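Local atomic coordinates of branched-chain-amino-acid aminotransferase (PDB entry 6JIF), a protein that catalyses the pyridoxal-phosphate-dependent exchange of amino groups between branched-chain amino acids and 2-oxo acids. Residues Pro96-Leu101 and Pro265-Leu270; Lys277-Met282 and Glu350-Trp355. All coordinates share one frame; numbering follows the deposited sequence.

Contact 1 (Pro96-Leu101 and Pro265-Leu270). With PLP (pyridoxal-5'-phosphate), chain D.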
loop_
_atom_site.group_PDB
_atom_site.type_symbol
_atom_site.label_atom_id
_atom_site.label_comp_id
_atom_site.label_asym_id
_atom_site.label_seq_id
_atom_site.Cartn_x
_atom_site.Cartn_y
_atom_site.Cartn_z
ATOM N N PRO B 96 18.258 -8.716 -15.559
ATOM C CA PRO B 96 16.929 -9.183 -15.165
ATOM C C PRO B 96 16.946 -10.179 -14.004
ATOM O O PRO B 96 15.945 -10.295 -13.285
ATOM C CB PRO B 96 16.401 -9.842 -16.439
ATOM C CG PRO B 96 17.585 -10.266 -17.155
ATOM C CD PRO B 96 18.626 -9.185 -16.918
ATOM N N ASP B 97 18.052 -10.900 -13.822
ATOM C CA ASP B 97 18.194 -11.761 -12.659
ATOM C C ASP B 97 18.043 -10.969 -11.366
ATOM O O ASP B 97 17.482 -11.464 -10.390
ATOM C CB ASP B 97 19.532 -12.486 -12.719
ATOM C CG ASP B 97 20.744 -11.553 -12.561
ATOM O OD1 ASP B 97 20.818 -10.546 -13.334
ATOM O OD2 ASP B 97 21.663 -11.897 -11.750
ATOM N N GLN B 98 18.556 -9.724 -11.324
ATOM C CA GLN B 98 18.416 -8.926 -10.086
ATOM C C GLN B 98 16.967 -8.539 -9.831
ATOM O O GLN B 98 16.525 -8.486 -8.661
ATOM C CB GLN B 98 19.301 -7.663 -10.144
ATOM C CG GLN B 98 20.792 -7.988 -10.041
ATOM C CD GLN B 98 21.131 -8.621 -8.735
ATOM O OE1 GLN B 98 20.670 -8.188 -7.654
ATOM N NE2 GLN B 98 21.895 -9.693 -8.809
ATOM N N ASN B 99 16.209 -8.241 -10.900
ATOM C CA ASN B 99 14.787 -8.014 -10.742
ATOM C C ASN B 99 14.096 -9.252 -10.206
ATOM O O ASN B 99 13.216 -9.156 -9.349
ATOM C CB ASN B 99 14.166 -7.652 -12.080
ATOM C CG ASN B 99 14.734 -6.367 -12.589
ATOM O OD1 ASN B 99 15.700 -6.390 -13.347
ATOM N ND2 ASN B 99 14.227 -5.242 -12.095
ATOM N N ALA B 100 14.451 -10.416 -10.747
ATOM C CA ALA B 100 13.844 -11.661 -10.266
ATOM C C ALA B 100 14.084 -11.842 -8.776
ATOM O O ALA B 100 13.159 -12.174 -8.034
ATOM C CB ALA B 100 14.375 -12.881 -11.012
ATOM N N LEU B 101 15.318 -11.614 -8.322
ATOM C CA LEU B 101 15.629 -11.799 -6.902
ATOM C C LEU B 101 14.814 -10.834 -6.042
ATOM O O LEU B 101 14.226 -11.203 -5.011
ATOM C CB LEU B 101 17.137 -11.598 -6.655
ATOM C CG LEU B 101 18.027 -12.728 -7.218
ATOM C CD1 LEU B 101 19.534 -12.333 -7.435
ATOM C CD2 LEU B 101 17.945 -14.015 -6.358
ATOM N N PRO B 265 16.347 -1.423 -1.987
ATOM C CA PRO B 265 17.663 -1.767 -2.538
ATOM C C PRO B 265 17.659 -1.747 -4.060
ATOM O O PRO B 265 17.234 -2.712 -4.687
ATOM C CB PRO B 265 17.927 -3.189 -2.003
ATOM C CG PRO B 265 16.587 -3.663 -1.555
ATOM C CD PRO B 265 15.751 -2.519 -1.203
ATOM N N GLY B 266 18.037 -0.616 -4.653
ATOM C CA GLY B 266 17.872 -0.458 -6.084
ATOM C C GLY B 266 18.930 -1.201 -6.866
ATOM O O GLY B 266 20.062 -1.377 -6.403
ATOM N N ILE B 267 18.537 -1.647 -8.063
ATOM C CA ILE B 267 19.481 -2.318 -8.981
ATOM C C ILE B 267 20.415 -1.309 -9.672
ATOM O O ILE B 267 21.588 -1.595 -9.897
ATOM C CB ILE B 267 18.675 -3.139 -10.000
ATOM C CG1 ILE B 267 17.881 -4.248 -9.246
ATOM C CG2 ILE B 267 19.575 -3.831 -11.058
ATOM C CD1 ILE B 267 16.752 -4.813 -10.084
ATOM N N THR B 268 19.918 -0.114 -9.992
ATOM C CA THR B 268 20.821 0.913 -10.507
ATOM C C THR B 268 21.855 1.256 -9.465
ATOM O O THR B 268 23.045 1.311 -9.771
ATOM C CB THR B 268 20.030 2.140 -10.944
ATOM O OG1 THR B 268 18.882 1.714 -11.707
ATOM C CG2 THR B 268 20.923 3.150 -11.780
ATOM N N ARG B 269 21.438 1.412 -8.202
ATOM C CA ARG B 269 22.403 1.678 -7.142
ATOM C C ARG B 269 23.447 0.574 -7.029
ATOM O O ARG B 269 24.645 0.842 -6.891
ATOM C CB ARG B 269 21.667 1.846 -5.804
ATOM C CG ARG B 269 22.619 2.017 -4.638
ATOM C CD ARG B 269 21.812 1.987 -3.301
ATOM N NE ARG B 269 21.609 0.619 -2.846
ATOM C CZ ARG B 269 20.887 0.268 -1.783
ATOM N NH1 ARG B 269 20.270 1.188 -1.038
ATOM N NH2 ARG B 269 20.781 -1.009 -1.446
ATOM N N LEU B 270 23.000 -0.681 -7.030
ATOM C CA LEU B 270 23.926 -1.802 -6.978
ATOM C C LEU B 270 24.897 -1.778 -8.152
ATOM O O LEU B 270 26.091 -2.059 -7.991
ATOM C CB LEU B 270 23.122 -3.100 -6.982
ATOM C CG LEU B 270 23.974 -4.371 -6.952
ATOM C CD1 LEU B 270 24.578 -4.476 -5.563
ATOM C CD2 LEU B 270 23.119 -5.643 -7.235
HETATM N N1 PLP D . 14.001 3.885 -4.548
HETATM C C2 PLP D . 12.681 3.551 -4.499
HETATM C C2A PLP D . 11.901 4.051 -3.325
HETATM C C3 PLP D . 12.117 2.730 -5.477
HETATM O O3 PLP D . 10.801 2.362 -5.377
HETATM C C4 PLP D . 12.915 2.279 -6.560
HETATM C C4A PLP D . 12.407 1.230 -7.532
HETATM C C5 PLP D . 14.267 2.675 -6.570
HETATM C C6 PLP D . 14.771 3.445 -5.564
HETATM C C5A PLP D . 15.234 2.357 -7.667
HETATM O O4P PLP D . 15.303 1.001 -7.896
HETATM P P PLP D . 15.915 0.494 -9.279
HETATM O O1P PLP D . 17.292 1.082 -9.471
HETATM O O2P PLP D . 15.997 -1.022 -9.044
HETATM O O3P PLP D . 15.034 0.888 -10.461
#
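I267 pushes its CD1 methyl against N99 and Q98 on helix 96-109, and here the contact is tight: CD1 lies 3.3 Å from ND2 of N99 and 3.7 Å from the backbone C of Q98. The isoleucine and asparagine side chains cross nearly at right angles. CG1 of I267 stands anti to its own carbonyl carbon (chi1 -63°), which carries the ethyl branch to CB of Q98, 3.8 Å from CG1. The amide of N99 is held from elsewhere, its ND2 donating to OE1 of E79. Behind I267 the chain forms part of the phosphate site of this class IV aminotransferase: G266 is the N-cap of helix 267-278, and the backbone N-H groups of I267 and T268 at the helix start point to the PLP phosphate. I267 N reaches O2P at 2.8 Å, nearly straight (168°), while O1P takes both the N and OG1 of T268; R102, Y209 and T305 add further hydrogen bonds to PLP. Were the isoleucine cut back to an alanine here, the surfaces of Q98 and N99 that CD1 covers would probably be left without their mate. The partly exposed side is slacker: Q98 folds at chi2 (-63°) and crosses L270, with OE1 of Q98 3.6 Å from CD2 of L270.

Contact 2 (Lys277-Met282 and Glu350-Trp355); sequences KTRLGM and EAPAGW
The guanidinium of R279 meets the carbonyl O of E350 at its edge, the oxygen lying within 3° of the guanidinium plane, whereas the A351-P352 peptide approaches obliquely. A second flat group lies within 350-355: the indole of W355 carries CG of P352 on one face, 3.5 Å above the plane and over its centre. Both terminal nitrogens of R279 grip the one oxygen end-on. NH1 to E350 O is 2.9 Å and nearly in line with the carbonyl bond (172°); NH2 to the same O is 3.1 Å, more bent, and approaches from above the carbonyl plane. The arginine chain bends at chi2 (-69°) and then runs extended through chi3, bringing its end to the loop. The carboxylate of E350 stays apart, OE1 being 5.7 Å from NH2 of R279, so the backbone is what R279 holds; E340 adds a long, weak ion pair to NH1. W355 packs on S271, E274 and L275 of helix 267-278 and forms a cation-pi pair with R95. The proline on the indole face opens a type II beta turn, P352 to W355, with G354 at positive phi as is usual at the third position of such a turn, leading into the C-terminal strand 356-358.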
loop_
_atom_site.group_PDB
_atom_site.type_symbol
_atom_site.label_atom_id
_atom_site.label_comp_id
_atom_site.label_asym_id
_atom_site.label_seq_id
_atom_site.Cartn_x
_atom_site.Cartn_y
_atom_site.Cartn_z
ATOM N N LYS B 277 33.409 0.507 -7.844
ATOM C CA LYS B 277 34.472 -0.262 -7.203
ATOM C C LYS B 277 35.364 -0.963 -8.208
ATOM O O LYS B 277 36.586 -1.011 -8.025
ATOM C CB LYS B 277 33.887 -1.297 -6.257
ATOM C CG LYS B 277 33.393 -0.739 -4.952
ATOM C CD LYS B 277 33.015 -1.972 -4.039
ATOM C CE LYS B 277 31.944 -1.643 -2.981
ATOM N NZ LYS B 277 31.361 -2.903 -2.397
ATOM N N THR B 278 34.775 -1.604 -9.218
ATOM C CA THR B 278 35.543 -2.499 -10.067
ATOM C C THR B 278 35.942 -1.892 -11.411
ATOM O O THR B 278 36.750 -2.502 -12.126
ATOM C CB THR B 278 34.777 -3.800 -10.313
ATOM O OG1 THR B 278 33.638 -3.515 -11.129
ATOM C CG2 THR B 278 34.274 -4.333 -8.973
ATOM N N ARG B 279 35.348 -0.773 -11.817
ATOM C CA ARG B 279 35.715 -0.185 -13.100
ATOM C C ARG B 279 36.232 1.245 -13.015
ATOM O O ARG B 279 36.970 1.679 -13.919
ATOM C CB ARG B 279 34.524 -0.273 -14.093
ATOM C CG ARG B 279 34.202 -1.723 -14.555
ATOM C CD ARG B 279 35.287 -2.275 -15.433
ATOM N NE ARG B 279 34.847 -3.579 -15.951
ATOM C CZ ARG B 279 34.092 -3.734 -17.037
ATOM N NH1 ARG B 279 33.721 -2.686 -17.737
ATOM N NH2 ARG B 279 33.718 -4.963 -17.429
ATOM N N LEU B 280 35.810 2.028 -12.013
ATOM C CA LEU B 280 36.175 3.442 -11.950
ATOM C C LEU B 280 37.203 3.771 -10.880
ATOM O O LEU B 280 37.522 4.947 -10.708
ATOM C CB LEU B 280 34.921 4.292 -11.698
ATOM C CG LEU B 280 33.920 4.032 -12.815
ATOM C CD1 LEU B 280 32.560 4.551 -12.496
ATOM C CD2 LEU B 280 34.495 4.689 -14.106
ATOM N N GLY B 281 37.682 2.777 -10.134
ATOM C CA GLY B 281 38.679 2.974 -9.099
ATOM C C GLY B 281 38.197 3.816 -7.943
ATOM O O GLY B 281 38.997 4.524 -7.330
ATOM N N MET B 282 36.906 3.739 -7.615
ATOM C CA MET B 282 36.323 4.553 -6.546
ATOM C C MET B 282 36.045 3.753 -5.266
ATOM O O MET B 282 35.806 2.540 -5.301
ATOM C CB MET B 282 35.022 5.211 -7.012
ATOM C CG MET B 282 35.236 6.187 -8.160
ATOM S SD MET B 282 33.626 6.760 -8.760
ATOM C CE MET B 282 33.182 7.802 -7.393
ATOM N N GLU B 350 32.174 -2.980 -22.438
ATOM C CA GLU B 350 31.958 -4.369 -22.102
ATOM C C GLU B 350 31.450 -4.480 -20.683
ATOM O O GLU B 350 32.030 -3.896 -19.759
ATOM C CB GLU B 350 33.242 -5.174 -22.301
ATOM C CG GLU B 350 33.068 -6.657 -22.004
ATOM C CD GLU B 350 34.353 -7.459 -22.151
ATOM O OE1 GLU B 350 35.396 -6.912 -22.550
ATOM O OE2 GLU B 350 34.283 -8.687 -21.934
ATOM N N ALA B 351 30.387 -5.309 -20.490
ATOM C CA ALA B 351 29.742 -5.373 -19.189
ATOM C C ALA B 351 30.462 -6.309 -18.229
ATOM O O ALA B 351 31.157 -7.248 -18.646
ATOM C CB ALA B 351 28.296 -5.870 -19.309
ATOM N N PRO B 352 30.276 -6.093 -16.931
ATOM C CA PRO B 352 30.680 -7.100 -15.952
ATOM C C PRO B 352 29.984 -8.421 -16.201
ATOM O O PRO B 352 28.914 -8.493 -16.810
ATOM C CB PRO B 352 30.206 -6.505 -14.617
ATOM C CG PRO B 352 30.189 -4.998 -14.854
ATOM C CD PRO B 352 29.706 -4.892 -16.282
ATOM N N ALA B 353 30.597 -9.465 -15.668
ATOM C CA ALA B 353 30.132 -10.824 -15.876
ATOM C C ALA B 353 28.691 -10.990 -15.424
ATOM O O ALA B 353 28.304 -10.536 -14.338
ATOM C CB ALA B 353 31.010 -11.786 -15.095
ATOM N N GLY B 354 27.890 -11.580 -16.300
ATOM C CA GLY B 354 26.540 -11.960 -15.947
ATOM C C GLY B 354 25.496 -10.859 -15.983
ATOM O O GLY B 354 24.310 -11.161 -15.820
ATOM N N TRP B 355 25.875 -9.612 -16.256
ATOM C CA TRP B 355 24.920 -8.509 -16.213
ATOM C C TRP B 355 23.968 -8.499 -17.409
ATOM O O TRP B 355 22.827 -8.038 -17.296
ATOM C CB TRP B 355 25.679 -7.187 -16.186
ATOM C CG TRP B 355 26.261 -6.847 -14.867
ATOM C CD1 TRP B 355 26.612 -7.698 -13.857
ATOM C CD2 TRP B 355 26.527 -5.517 -14.383
ATOM N NE1 TRP B 355 27.092 -6.986 -12.798
ATOM C CE2 TRP B 355 27.090 -5.644 -13.119
ATOM C CE3 TRP B 355 26.402 -4.252 -14.949
ATOM C CZ2 TRP B 355 27.464 -4.524 -12.351
ATOM C CZ3 TRP B 355 26.819 -3.148 -14.213
ATOM C CH2 TRP B 355 27.332 -3.306 -12.924
#

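How the contacts relate
Helix 267-278 joins the two contacts: contact 1 uses its N-terminal turn and contact 2 the chain at and just beyond its C-terminal end. Their centres are 15 Å apart, and their nearest atoms, about 4 Å apart, do not touch. They follow in series along the chain, the second opening after the first has closed. The centre of contact 1, beside the cofactor, lies about 9 Å from the centre of the chain, and that of contact 2, at the surface, about 20 Å. The helix thus runs from the PLP phosphate outwards to the loop after helix 332-346, whose continuation, strand 356-358, is the outermost strand, within this chain, of the antiparallel sheet, next to strand 91-94, just before helix 96-109.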